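Side-chain contact in pentalenene synthase (Streptomyces chartreusis NRRL 3882, PDB 6Q4S), which probably converts farnesyl diphosphate, with magnesium as cofactor, into the bicyclic sesquiterpene alcohol 7-epi-alpha-eudesmol: residues Ala24-Trp29 with Glu43-Trp48. Numbering follows the deposited sequence.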
loop_
_atom_site.group_PDB
_atom_site.type_symbol
_atom_site.label_atom_id
_atom_site.label_comp_id
_atom_site.label_asym_id
_atom_site.label_seq_id
_atom_site.Cartn_x
_atom_site.Cartn_y
_atom_site.Cartn_z
ATOM N N ALA A 24 17.729 11.440 24.333
ATOM C CA ALA A 24 19.164 11.296 24.332
ATOM C C ALA A 24 19.652 10.242 23.324
ATOM O O ALA A 24 20.565 10.489 22.583
ATOM C CB ALA A 24 19.667 10.951 25.764
ATOM N N ARG A 25 19.030 9.095 23.297
ATOM C CA ARG A 25 19.388 8.074 22.286
ATOM C C ARG A 25 19.088 8.527 20.844
ATOM O O ARG A 25 19.838 8.226 19.884
ATOM C CB ARG A 25 18.632 6.795 22.599
ATOM C CG ARG A 25 19.110 6.146 23.888
ATOM C CD ARG A 25 18.361 4.873 24.173
ATOM N NE ARG A 25 19.228 3.843 24.738
ATOM C CZ ARG A 25 19.707 3.830 25.992
ATOM N NH1 ARG A 25 19.417 4.809 26.860
ATOM N NH2 ARG A 25 20.498 2.823 26.385
ATOM N N HIS A 26 17.951 9.202 20.712
ATOM C CA HIS A 26 17.442 9.691 19.399
ATOM C C HIS A 26 18.404 10.693 18.842
ATOM O O HIS A 26 18.777 10.633 17.669
ATOM C CB HIS A 26 16.012 10.317 19.497
ATOM C CG HIS A 26 15.654 11.101 18.290
ATOM N ND1 HIS A 26 15.521 10.496 17.061
ATOM C CD2 HIS A 26 15.527 12.433 18.081
ATOM C CE1 HIS A 26 15.308 11.420 16.149
ATOM N NE2 HIS A 26 15.294 12.601 16.742
ATOM N N LEU A 27 18.867 11.639 19.670
ATOM C CA LEU A 27 19.847 12.608 19.185
ATOM C C LEU A 27 21.187 12.057 18.723
ATOM O O LEU A 27 21.797 12.622 17.789
ATOM C CB LEU A 27 20.101 13.758 20.170
ATOM C CG LEU A 27 18.877 14.608 20.475
ATOM C CD1 LEU A 27 19.206 15.519 21.678
ATOM C CD2 LEU A 27 18.470 15.379 19.236
ATOM N N ARG A 28 21.664 11.017 19.387
ATOM C CA ARG A 28 22.872 10.314 18.924
ATOM C C ARG A 28 22.631 9.554 17.622
ATOM O O ARG A 28 23.490 9.540 16.735
ATOM C CB ARG A 28 23.312 9.345 20.015
ATOM C CG ARG A 28 24.187 10.125 21.032
ATOM C CD ARG A 28 24.003 9.598 22.424
ATOM N NE ARG A 28 24.456 8.252 22.420
ATOM C CZ ARG A 28 23.914 7.270 23.099
ATOM N NH1 ARG A 28 22.870 7.467 23.888
ATOM N NH2 ARG A 28 24.455 6.061 22.967
ATOM N N TRP A 29 21.442 8.964 17.537
ATOM C CA TRP A 29 21.025 8.247 16.319
ATOM C C TRP A 29 20.998 9.146 15.080
ATOM O O TRP A 29 21.459 8.731 14.017
ATOM C CB TRP A 29 19.713 7.572 16.578
ATOM C CG TRP A 29 19.141 6.728 15.411
ATOM C CD1 TRP A 29 19.317 5.373 15.208
ATOM C CD2 TRP A 29 18.238 7.171 14.385
ATOM N NE1 TRP A 29 18.593 4.967 14.101
ATOM C CE2 TRP A 29 17.899 6.034 13.598
ATOM C CE3 TRP A 29 17.671 8.400 14.066
ATOM C CZ2 TRP A 29 17.049 6.117 12.475
ATOM C CZ3 TRP A 29 16.817 8.492 12.923
ATOM C CH2 TRP A 29 16.530 7.351 12.150
ATOM N N GLU A 43 21.760 21.695 15.527
ATOM C CA GLU A 43 21.081 22.616 16.469
ATOM C C GLU A 43 19.723 23.166 15.897
ATOM O O GLU A 43 18.751 23.286 16.602
ATOM C CB GLU A 43 22.048 23.728 16.910
ATOM C CG GLU A 43 23.306 23.227 17.676
ATOM C CD GLU A 43 23.033 22.550 19.046
ATOM O OE1 GLU A 43 21.947 22.756 19.655
ATOM O OE2 GLU A 43 23.918 21.802 19.544
ATOM N N GLU A 44 19.677 23.429 14.607
ATOM C CA GLU A 44 18.422 23.695 13.873
ATOM C C GLU A 44 17.421 22.541 14.060
ATOM O O GLU A 44 16.303 22.772 14.495
ATOM C CB GLU A 44 18.772 23.933 12.392
ATOM C CG GLU A 44 17.622 24.003 11.399
ATOM C CD GLU A 44 16.774 25.272 11.496
ATOM O OE1 GLU A 44 16.973 26.089 12.439
ATOM O OE2 GLU A 44 15.893 25.447 10.605
ATOM N N TYR A 45 17.854 21.292 13.817
ATOM C CA TYR A 45 17.010 20.118 14.082
ATOM C C TYR A 45 16.520 20.089 15.539
ATOM O O TYR A 45 15.326 19.954 15.828
ATOM C CB TYR A 45 17.706 18.775 13.676
ATOM C CG TYR A 45 16.869 17.617 14.136
ATOM C CD1 TYR A 45 15.668 17.350 13.506
ATOM C CD2 TYR A 45 17.184 16.885 15.299
ATOM C CE1 TYR A 45 14.820 16.373 13.968
ATOM C CE2 TYR A 45 16.351 15.900 15.756
ATOM C CZ TYR A 45 15.159 15.630 15.085
ATOM O OH TYR A 45 14.283 14.687 15.555
ATOM N N LYS A 46 17.442 20.250 16.491
ATOM C CA LYS A 46 17.045 20.238 17.909
ATOM C C LYS A 46 16.010 21.252 18.295
ATOM O O LYS A 46 15.214 20.986 19.200
ATOM C CB LYS A 46 18.236 20.462 18.837
ATOM C CG LYS A 46 18.830 19.206 19.420
ATOM C CD LYS A 46 19.970 19.575 20.380
ATOM C CE LYS A 46 19.457 19.695 21.804
ATOM N NZ LYS A 46 20.589 20.120 22.666
ATOM N N SER A 47 16.044 22.424 17.668
ATOM C CA SER A 47 15.082 23.480 18.006
ATOM C C SER A 47 13.650 23.117 17.700
ATOM O O SER A 47 12.744 23.625 18.353
ATOM C CB SER A 47 15.392 24.793 17.267
ATOM O OG SER A 47 15.015 24.697 15.903
ATOM N N TRP A 48 13.417 22.236 16.740
ATOM C CA TRP A 48 12.043 21.824 16.413
ATOM C C TRP A 48 11.391 21.027 17.541
ATOM O O TRP A 48 10.166 20.812 17.520
ATOM C CB TRP A 48 11.997 21.003 15.126
ATOM C CG TRP A 48 12.699 21.595 13.924
ATOM C CD1 TRP A 48 13.038 22.927 13.723
ATOM C CD2 TRP A 48 13.140 20.875 12.746
ATOM N NE1 TRP A 48 13.667 23.064 12.500
ATOM C CE2 TRP A 48 13.749 21.829 11.879
ATOM C CE3 TRP A 48 13.058 19.511 12.324
ATOM C CZ2 TRP A 48 14.297 21.460 10.609
ATOM C CZ3 TRP A 48 13.608 19.140 11.089
ATOM C CH2 TRP A 48 14.224 20.125 10.235
#
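His26 NE2 and Tyr45 OH meet at 2.6 Å in a short, fairly straight hydrogen bond (angle 157°) that bridges two consecutive helices of the all-alpha terpene synthase fold. The axes of the two short helical segments run roughly antiparallel and come no closer than 11.9 Å, so side chains rather than backbones span the gap. The imidazole and the phenol reach in from opposite directions. Their planes are turned 60° against each other and they meet rim to rim, which excludes a stack; the phenol oxygen lies at the imidazole edge, near the ring plane. For Tyr45, CG anti to the backbone N (chi1 173°) sends the ring out across the gap. The other imidazole nitrogen, His26 ND1, is hydrogen-bonded to Asn71 OD1 on helix 63-79, so both ring nitrogens have partners, which holds the ring in its rotation about CB-CG. Ser74 of that helix touches both His26 and Tyr45, tying the pair to the helix that precedes the probable magnesium-binding Asp80, whose side chain is about 9 Å from that of Tyr45. Beside the polar bridge, Leu27 supplies the apolar contact: its CD2 lies 4.1 Å from Tyr45 CE2, at the phenol edge, and 3.8 Å from Lys46 CG.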